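Local coordinates for carbonic anhydrase (PDB 3UCJ), which probably catalyses the reversible hydration of carbon dioxide to hydrogencarbonate, as a zinc-dependent member of the beta-class carbonic anhydrases, at residues A55-M60 and G193-L198; G72-N77 and S128-V133; K200-M205 and A210-D215. All blocks are in the same frame, centred on the assembly; numbering follows the deposited sequence.

Overall arrangement
Along the chain, contact 2 is nested inside the loop that contact 1 closes, and contact 3 follows both. Contacts 1 and 3 share strand 194-202, an outermost strand of the chain's mixed sheet: contact 1 uses its beginning and contact 3 its end, with centres about 22 Å apart. Contact 2 lies on the opposite side of the chain's centre from contact 1, about 22 Å between centres, and about 19 Å, centre to centre, from contact 3. It joins the loop after strand 65-70 to helix 128-135, next to the acetazolamide pocket. Contacts 1 and 3 both meet the second subunit and contact 2 the third, so all three border subunit interfaces.

Contact 1 of 3, residues A55-M60 and G193-L198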
loop_
_atom_site.group_PDB
_atom_site.type_symbol
_atom_site.label_atom_id
_atom_site.label_comp_id
_atom_site.label_asym_id
_atom_site.label_seq_id
_atom_site.Cartn_x
_atom_site.Cartn_y
_atom_site.Cartn_z
ATOM N N ALA A 55 -7.312 22.204 13.390
ATOM C CA ALA A 55 -8.423 22.760 14.206
ATOM C C ALA A 55 -8.003 24.016 14.989
ATOM O O ALA A 55 -8.743 25.003 15.011
ATOM C CB ALA A 55 -9.098 21.694 15.115
ATOM N N GLN A 56 -6.833 23.990 15.599
ATOM C CA GLN A 56 -6.226 25.203 16.190
ATOM C C GLN A 56 -6.140 26.333 15.172
ATOM O O GLN A 56 -6.747 27.414 15.378
ATOM C CB GLN A 56 -4.819 24.943 16.765
ATOM C CG GLN A 56 -4.814 23.820 17.783
ATOM C CD GLN A 56 -3.741 24.004 18.830
ATOM O OE1 GLN A 56 -2.549 24.296 18.516
ATOM N NE2 GLN A 56 -4.147 23.871 20.102
ATOM N N LEU A 57 -5.468 26.108 14.037
ATOM C CA LEU A 57 -5.198 27.265 13.166
ATOM C C LEU A 57 -6.436 27.867 12.526
ATOM O O LEU A 57 -6.434 29.056 12.131
ATOM C CB LEU A 57 -4.122 26.969 12.117
ATOM C CG LEU A 57 -4.502 26.048 10.968
ATOM C CD1 LEU A 57 -4.890 26.893 9.832
ATOM C CD2 LEU A 57 -3.263 25.158 10.623
ATOM N N PHE A 58 -7.497 27.090 12.404
ATOM C CA PHE A 58 -8.721 27.641 11.912
ATOM C C PHE A 58 -9.687 27.988 13.054
ATOM O O PHE A 58 -10.858 28.307 12.748
ATOM C CB PHE A 58 -9.449 26.694 10.941
ATOM C CG PHE A 58 -8.761 26.558 9.603
ATOM C CD1 PHE A 58 -8.315 25.297 9.144
ATOM C CD2 PHE A 58 -8.541 27.683 8.806
ATOM C CE1 PHE A 58 -7.675 25.193 7.909
ATOM C CE2 PHE A 58 -7.871 27.577 7.562
ATOM C CZ PHE A 58 -7.424 26.337 7.138
ATOM N N ASN A 59 -9.250 27.857 14.309
ATOM C CA ASN A 59 -10.151 28.069 15.478
ATOM C C ASN A 59 -11.451 27.295 15.391
ATOM O O ASN A 59 -12.568 27.869 15.548
ATOM C CB ASN A 59 -10.491 29.578 15.588
ATOM C CG ASN A 59 -10.914 30.008 17.020
ATOM O OD1 ASN A 59 -10.549 29.394 18.038
ATOM N ND2 ASN A 59 -11.667 31.102 17.081
ATOM N N MET A 60 -11.334 26.006 15.103
ATOM C CA MET A 60 -12.496 25.116 14.974
ATOM C C MET A 60 -12.707 24.308 16.212
ATOM O O MET A 60 -11.722 23.965 16.938
ATOM C CB MET A 60 -12.318 24.176 13.818
ATOM C CG MET A 60 -12.529 24.923 12.546
ATOM S SD MET A 60 -12.103 23.855 11.178
ATOM C CE MET A 60 -12.955 24.640 9.822
ATOM N N GLY A 193 1.852 31.599 11.468
ATOM C CA GLY A 193 0.518 31.080 11.778
ATOM C C GLY A 193 -0.569 31.454 10.787
ATOM O O GLY A 193 -1.760 31.176 11.014
ATOM N N LEU A 194 -0.191 31.996 9.652
ATOM C CA LEU A 194 -1.164 32.365 8.655
ATOM C C LEU A 194 -1.255 31.386 7.487
ATOM O O LEU A 194 -0.220 30.926 7.000
ATOM C CB LEU A 194 -0.804 33.735 8.081
ATOM C CG LEU A 194 -0.921 34.870 9.124
ATOM C CD1 LEU A 194 -0.042 36.009 8.656
ATOM C CD2 LEU A 194 -2.405 35.308 9.173
ATOM N N VAL A 195 -2.492 31.192 7.047
ATOM C CA VAL A 195 -2.888 30.512 5.836
ATOM C C VAL A 195 -3.064 31.487 4.668
ATOM O O VAL A 195 -3.674 32.572 4.825
ATOM C CB VAL A 195 -4.259 29.762 6.083
ATOM C CG1 VAL A 195 -4.957 29.244 4.750
ATOM C CG2 VAL A 195 -4.028 28.613 7.075
ATOM N N LYS A 196 -2.531 31.104 3.518
ATOM C CA LYS A 196 -2.809 31.783 2.245
ATOM C C LYS A 196 -3.518 30.865 1.238
ATOM O O LYS A 196 -3.253 29.665 1.173
ATOM C CB LYS A 196 -1.482 32.374 1.701
ATOM C CG LYS A 196 -1.390 32.697 0.233
ATOM C CD LYS A 196 0.028 33.366 -0.065
ATOM C CE LYS A 196 1.173 32.356 0.111
ATOM N NZ LYS A 196 2.579 32.851 -0.199
ATOM N N GLU A 197 -4.436 31.432 0.468
ATOM C CA GLU A 197 -5.106 30.719 -0.590
ATOM C C GLU A 197 -4.280 30.689 -1.879
ATOM O O GLU A 197 -4.108 31.725 -2.566
ATOM C CB GLU A 197 -6.526 31.270 -0.810
ATOM C CG GLU A 197 -7.382 30.572 -1.866
ATOM C CD GLU A 197 -8.768 31.209 -1.996
ATOM O OE1 GLU A 197 -8.825 32.456 -1.927
ATOM O OE2 GLU A 197 -9.803 30.518 -2.133
ATOM N N LEU A 198 -3.781 29.503 -2.243
ATOM C CA LEU A 198 -3.038 29.331 -3.495
ATOM C C LEU A 198 -3.878 29.118 -4.702
ATOM O O LEU A 198 -3.511 29.553 -5.801
ATOM C CB LEU A 198 -2.112 28.115 -3.387
ATOM C CG LEU A 198 -0.618 28.233 -3.230
ATOM C CD1 LEU A 198 -0.030 29.619 -2.670
ATOM C CD2 LEU A 198 -0.013 26.943 -2.538
#
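Leu57 and Gly193 bring the two backbones to their nearest approach, 7.0 Å between CA atoms, where the end of helix 54-57 faces the start of strand 194-202. The side-chain contact runs through one methyl of Val195. Its CG2 meets Leu57 CD1 at 3.4 Å, tighter than ordinary van der Waals contact, and lies 4.0 Å from Phe58 CE2, approaching that ring obliquely. Both Leu57 and Phe58 cross the valine side chain at about a right angle. Leu57 adopts an uncommon first torsion, chi1 72°, which sets CG between the backbone N and the carbonyl carbon; its CD1 then reaches over the centre of the neighbouring Phe58 ring, 3.6 Å above the plane. That methyl therefore touches the ring with one side and meets Val195 CG2 in a direction at about a right angle to it.

A Schellman motif ends the helix here: Met60 N bonds to Ala55 O at 2.8 Å and Asn59 N to Gln56 O, with Asn59 at positive phi as the C-prime residue. Phe58, the first residue to leave helical angles, thus sits in the turn with its ring reaching toward the sheet of the alpha/beta fold, where Ile186 of strand 182-189 also touches it, while Leu57 rests on Tyr188 of the same strand. The second subunit covers the junction. Asn16 of that subunit binds Leu57 O and Gly193 O through ND2 and Val195 N through OD1, tying both segments to one amide, and Trp19 and Leu13 of the same subunit pack on Leu57 and Val195.

Contact 2 of 3, residues G72-N77 and S128-V133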
loop_
_atom_site.group_PDB
_atom_site.type_symbol
_atom_site.label_atom_id
_atom_site.label_comp_id
_atom_site.label_asym_id
_atom_site.label_seq_id
_atom_site.Cartn_x
_atom_site.Cartn_y
_atom_site.Cartn_z
ATOM N N GLY A 72 4.313 15.291 4.156
ATOM C CA GLY A 72 4.157 15.922 2.859
ATOM C C GLY A 72 2.743 16.133 2.315
ATOM O O GLY A 72 2.623 16.567 1.213
ATOM N N ASN A 73 1.651 15.810 3.052
ATOM C CA ASN A 73 0.338 16.103 2.583
ATOM C C ASN A 73 0.045 15.567 1.190
ATOM O O ASN A 73 -0.455 16.228 0.297
ATOM C CB ASN A 73 -0.074 17.609 2.785
ATOM C CG ASN A 73 0.860 18.634 2.126
ATOM O OD1 ASN A 73 1.743 19.216 2.803
ATOM N ND2 ASN A 73 0.604 18.948 0.878
ATOM N N LEU A 74 0.348 14.292 1.027
ATOM C CA LEU A 74 0.288 13.687 -0.276
ATOM C C LEU A 74 -1.059 12.917 -0.431
ATOM O O LEU A 74 -1.540 12.345 0.513
ATOM C CB LEU A 74 1.362 12.605 -0.342
ATOM C CG LEU A 74 2.800 13.204 -0.210
ATOM C CD1 LEU A 74 3.714 12.036 -0.502
ATOM C CD2 LEU A 74 3.119 14.231 -1.319
ATOM N N VAL A 75 -1.529 12.855 -1.649
ATOM C CA VAL A 75 -2.805 12.164 -1.970
ATOM C C VAL A 75 -2.547 11.263 -3.153
ATOM O O VAL A 75 -2.235 11.730 -4.281
ATOM C CB VAL A 75 -3.868 13.245 -2.368
ATOM C CG1 VAL A 75 -5.233 12.570 -2.837
ATOM C CG2 VAL A 75 -4.061 14.197 -1.241
ATOM N N SER A 76 -2.704 9.933 -2.970
ATOM C CA SER A 76 -2.580 9.074 -4.071
ATOM C C SER A 76 -3.797 8.124 -4.068
ATOM O O SER A 76 -4.188 7.662 -2.997
ATOM C CB SER A 76 -1.351 8.131 -3.811
ATOM O OG SER A 76 -1.337 7.101 -4.801
ATOM N N ASN A 77 -4.261 7.757 -5.276
ATOM C CA ASN A 77 -5.382 6.784 -5.437
ATOM C C ASN A 77 -4.990 5.432 -4.903
ATOM O O ASN A 77 -5.872 4.627 -4.471
ATOM C CB ASN A 77 -5.650 6.580 -6.907
ATOM C CG ASN A 77 -6.336 7.812 -7.600
ATOM O OD1 ASN A 77 -6.868 8.726 -6.953
ATOM N ND2 ASN A 77 -6.286 7.789 -8.914
ATOM N N SER A 128 8.320 9.614 -2.781
ATOM C CA SER A 128 8.480 9.472 -4.210
ATOM C C SER A 128 7.503 10.398 -4.941
ATOM O O SER A 128 7.829 10.959 -5.991
ATOM C CB SER A 128 8.289 7.989 -4.718
ATOM O OG SER A 128 9.214 7.118 -4.059
ATOM N N ASP A 129 6.307 10.637 -4.348
ATOM C CA ASP A 129 5.362 11.467 -5.081
ATOM C C ASP A 129 5.947 12.871 -5.261
ATOM O O ASP A 129 5.603 13.555 -6.277
ATOM C CB ASP A 129 4.000 11.689 -4.298
ATOM C CG ASP A 129 3.276 10.357 -3.915
ATOM O OD1 ASP A 129 2.065 10.414 -3.562
ATOM O OD2 ASP A 129 3.897 9.295 -3.754
ATOM N N VAL A 130 6.585 13.340 -4.200
ATOM C CA VAL A 130 7.189 14.714 -4.278
ATOM C C VAL A 130 8.229 14.743 -5.453
ATOM O O VAL A 130 8.208 15.683 -6.274
ATOM C CB VAL A 130 7.833 15.110 -2.985
ATOM C CG1 VAL A 130 8.390 16.595 -3.168
ATOM C CG2 VAL A 130 6.769 15.108 -1.839
ATOM N N ARG A 131 9.040 13.690 -5.580
ATOM C CA ARG A 131 9.939 13.650 -6.747
ATOM C C ARG A 131 9.214 13.733 -8.071
ATOM O O ARG A 131 9.732 14.338 -9.029
ATOM C CB ARG A 131 10.900 12.466 -6.701
ATOM C CG ARG A 131 11.976 12.587 -5.610
ATOM C CD ARG A 131 13.012 11.464 -5.646
ATOM N NE ARG A 131 12.469 10.193 -5.161
ATOM C CZ ARG A 131 12.604 9.759 -3.912
ATOM N NH1 ARG A 131 13.327 10.480 -3.002
ATOM N NH2 ARG A 131 12.097 8.592 -3.579
ATOM N N GLU A 132 8.029 13.120 -8.183
ATOM C CA GLU A 132 7.347 13.073 -9.432
ATOM C C GLU A 132 6.856 14.486 -9.775
ATOM O O GLU A 132 6.916 14.859 -10.912
ATOM C CB GLU A 132 6.109 12.146 -9.295
ATOM C CG GLU A 132 6.464 10.717 -9.349
ATOM C CD GLU A 132 5.094 9.890 -9.325
ATOM O OE1 GLU A 132 4.688 9.432 -8.241
ATOM O OE2 GLU A 132 4.379 9.803 -10.395
ATOM N N VAL A 133 6.358 15.211 -8.797
ATOM C CA VAL A 133 5.934 16.567 -9.000
ATOM C C VAL A 133 7.131 17.429 -9.393
ATOM O O VAL A 133 7.093 18.142 -10.319
ATOM C CB VAL A 133 5.347 17.156 -7.735
ATOM C CG1 VAL A 133 5.010 18.565 -7.962
ATOM C CG2 VAL A 133 4.111 16.403 -7.303
HETATM O O HOH W 1 0.293 11.513 -5.135
#
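Leu74 spreads its two methyls over the first turn of helix 128-135. CD1 rests 3.8 Å from Asp129 CB, on the aliphatic base of the aspartate, and CD2 meets Val130 CG2, also at 3.8 Å, the two side chains crossing at about a right angle. With CG anti to its carbonyl carbon (chi1 -64°) and chi2 extended at -172°, the leucine sends its fork toward the helix and straddles two consecutive residues. Asp129 continues past it toward the loop, where OD1 comes within 4.1 Å of Ser76 CB.

The polar link between the segments is a water, which donates to Asp129 OD1 at 2.6 Å and to Val75 O at 2.7 Å. The other carboxylate oxygen, OD2, forms a salt bridge with Lys78 of the third subunit, so each oxygen has a partner of its own; the nearby ammonium would probably favour the charged form of the carboxylate. An alanine in place of Leu74 would probably open a gap beside Val130 CG2 and leave the aspartate's CB without its apolar cover.

Further out, the loop itself is fixed by side chains: Asn70 OD1 accepts from Leu74 N, Gln161 OE1 from Val75 N, and Asn157 ND2 donates to Gly72 O. Gly72 touches the bound acetazolamide, and the side chain of Val130 is about 8 Å from the inhibitor. The loop thus contributes Gly72 to the inhibitor pocket of the beta-class zinc site, and the packing of Leu74 on Asp129 and Val130 lies behind it, at an interface with the third subunit.

Contact 3 of 3, residues K200-M205 and A210-D215; sequences KPITGM and ALLRAD
Ile202 and Leu211 slide past each other in opposite directions, and their closest pair is Ile202 CG1 with Leu211 CD1 at 3.9 Å. That leucine methyl makes four of the close approaches. It comes up against the backbone of the facing segment, 3.3 Å from Pro201 O and 3.4 Å from Lys200 O, and lies 3.8 Å from Lys200 CB. On its strand-facing side CD1 thus meets two carbonyl oxygens as well as the two aliphatic carbons. The torsions of Leu211 account for this reach: CG is anti to the carbonyl carbon (chi1 -55°) and chi2 is extended at 173°, carrying CD1 straight out toward the strand. Lys200 meets the leucine with its base, while the rest of the lysine, bent at chi2, chi3 and chi4, leads away from it.

The next atom along the same isoleucine branch, Ile202 CD1, meets the following residue. It lies 3.8 Å from Leu212 CG and about as far from Leu212 CD2, the two side chains crossing at about a right angle. One isoleucine thus meets two consecutive leucines in different ways, alongside Leu211 through CG1 and across Leu212 through its terminal methyl. The backbones come nearest at Lys200 and Leu211, 7.2 Å between CA atoms.

Helix 205-211 connects the two segments directly, so the contact folds the helix end back onto the last residues of strand 194-202. Val162 of helix 146-167 touches both Ile202 and Leu212, Trp175 of helix 169-176 packs on Ile202, and a backbone bond to Val183 ties Ile202 to strand 182-189.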
loop_
_atom_site.group_PDB
_atom_site.type_symbol
_atom_site.label_atom_id
_atom_site.label_comp_id
_atom_site.label_asym_id
_atom_site.label_seq_id
_atom_site.Cartn_x
_atom_site.Cartn_y
_atom_site.Cartn_z
ATOM N N LYS A 200 -8.045 29.106 -6.105
ATOM C CA LYS A 200 -9.372 29.531 -5.687
ATOM C C LYS A 200 -10.240 28.265 -5.656
ATOM O O LYS A 200 -9.778 27.189 -6.112
ATOM C CB LYS A 200 -9.936 30.605 -6.650
ATOM C CG LYS A 200 -9.618 32.026 -6.183
ATOM C CD LYS A 200 -8.258 32.457 -6.681
ATOM C CE LYS A 200 -8.299 33.095 -8.139
ATOM N NZ LYS A 200 -7.971 34.602 -8.129
ATOM N N PRO A 201 -11.464 28.351 -5.112
ATOM C CA PRO A 201 -12.262 27.137 -4.979
ATOM C C PRO A 201 -12.534 26.455 -6.311
ATOM O O PRO A 201 -12.777 27.157 -7.332
ATOM C CB PRO A 201 -13.563 27.664 -4.358
ATOM C CG PRO A 201 -13.126 28.843 -3.535
ATOM C CD PRO A 201 -12.095 29.498 -4.391
ATOM N N ILE A 202 -12.516 25.097 -6.327
ATOM C CA ILE A 202 -12.813 24.287 -7.485
ATOM C C ILE A 202 -14.032 23.495 -7.108
ATOM O O ILE A 202 -13.976 22.695 -6.141
ATOM C CB ILE A 202 -11.642 23.300 -7.861
ATOM C CG1 ILE A 202 -10.425 24.126 -8.340
ATOM C CG2 ILE A 202 -12.091 22.349 -9.005
ATOM C CD1 ILE A 202 -9.079 23.490 -8.321
ATOM N N THR A 203 -15.171 23.763 -7.781
ATOM C CA THR A 203 -16.421 23.171 -7.360
ATOM C C THR A 203 -16.811 22.181 -8.373
ATOM O O THR A 203 -17.849 21.562 -8.238
ATOM C CB THR A 203 -17.619 24.235 -7.262
ATOM O OG1 THR A 203 -17.749 24.804 -8.557
ATOM C CG2 THR A 203 -17.349 25.292 -6.244
ATOM N N GLY A 204 -16.028 22.000 -9.423
ATOM C CA GLY A 204 -16.341 20.996 -10.434
ATOM C C GLY A 204 -15.410 21.115 -11.615
ATOM O O GLY A 204 -14.446 21.879 -11.548
ATOM N N MET A 205 -15.691 20.364 -12.670
ATOM C CA MET A 205 -14.818 20.269 -13.820
ATOM C C MET A 205 -14.639 21.643 -14.481
ATOM O O MET A 205 -13.517 22.041 -14.779
ATOM C CB MET A 205 -15.342 19.280 -14.848
ATOM C CG MET A 205 -15.395 17.811 -14.343
ATOM S SD MET A 205 -13.619 17.232 -14.110
ATOM C CE MET A 205 -13.186 17.002 -15.763
ATOM N N ALA A 210 -10.398 25.968 -15.541
ATOM C CA ALA A 210 -9.978 27.356 -15.360
ATOM C C ALA A 210 -8.820 27.529 -14.408
ATOM O O ALA A 210 -8.030 28.425 -14.631
ATOM C CB ALA A 210 -11.132 28.245 -14.862
ATOM N N LEU A 211 -8.766 26.762 -13.309
ATOM C CA LEU A 211 -7.826 27.048 -12.230
ATOM C C LEU A 211 -6.622 26.131 -12.091
ATOM O O LEU A 211 -5.654 26.504 -11.396
ATOM C CB LEU A 211 -8.514 27.133 -10.854
ATOM C CG LEU A 211 -9.681 28.129 -10.733
ATOM C CD1 LEU A 211 -10.313 27.924 -9.359
ATOM C CD2 LEU A 211 -9.164 29.554 -10.909
ATOM N N LEU A 212 -6.674 24.943 -12.684
ATOM C CA LEU A 212 -5.517 24.005 -12.627
ATOM C C LEU A 212 -4.666 24.058 -13.896
ATOM O O LEU A 212 -5.190 24.053 -14.985
ATOM C CB LEU A 212 -6.023 22.547 -12.376
ATOM C CG LEU A 212 -6.755 22.323 -11.044
ATOM C CD1 LEU A 212 -7.267 20.870 -10.983
ATOM C CD2 LEU A 212 -5.750 22.654 -9.892
ATOM N N ARG A 213 -3.349 24.087 -13.745
ATOM C CA ARG A 213 -2.409 24.067 -14.876
ATOM C C ARG A 213 -2.572 22.790 -15.672
ATOM O O ARG A 213 -2.796 22.814 -16.882
ATOM C CB ARG A 213 -0.971 24.083 -14.348
ATOM C CG ARG A 213 -0.291 25.459 -14.118
ATOM C CD ARG A 213 1.253 25.347 -14.420
ATOM N NE ARG A 213 1.519 24.907 -15.823
ATOM C CZ ARG A 213 2.373 25.496 -16.687
ATOM N NH1 ARG A 213 3.084 26.557 -16.330
ATOM N NH2 ARG A 213 2.523 25.026 -17.924
ATOM N N ALA A 214 -2.450 21.642 -14.982
ATOM C CA ALA A 214 -2.695 20.356 -15.618
ATOM C C ALA A 214 -4.164 20.218 -16.084
ATOM O O ALA A 214 -5.055 20.784 -15.479
ATOM C CB ALA A 214 -2.310 19.204 -14.669
ATOM N N ASP A 215 -4.383 19.462 -17.147
ATOM C CA ASP A 215 -5.675 19.344 -17.808
ATOM C C ASP A 215 -6.509 18.185 -17.249
ATOM O O ASP A 215 -6.365 17.001 -17.672
ATOM C CB ASP A 215 -5.423 19.161 -19.324
ATOM C CG ASP A 215 -6.708 19.218 -20.203
ATOM O OD1 ASP A 215 -6.496 19.324 -21.461
ATOM O OD2 ASP A 215 -7.870 19.075 -19.737
#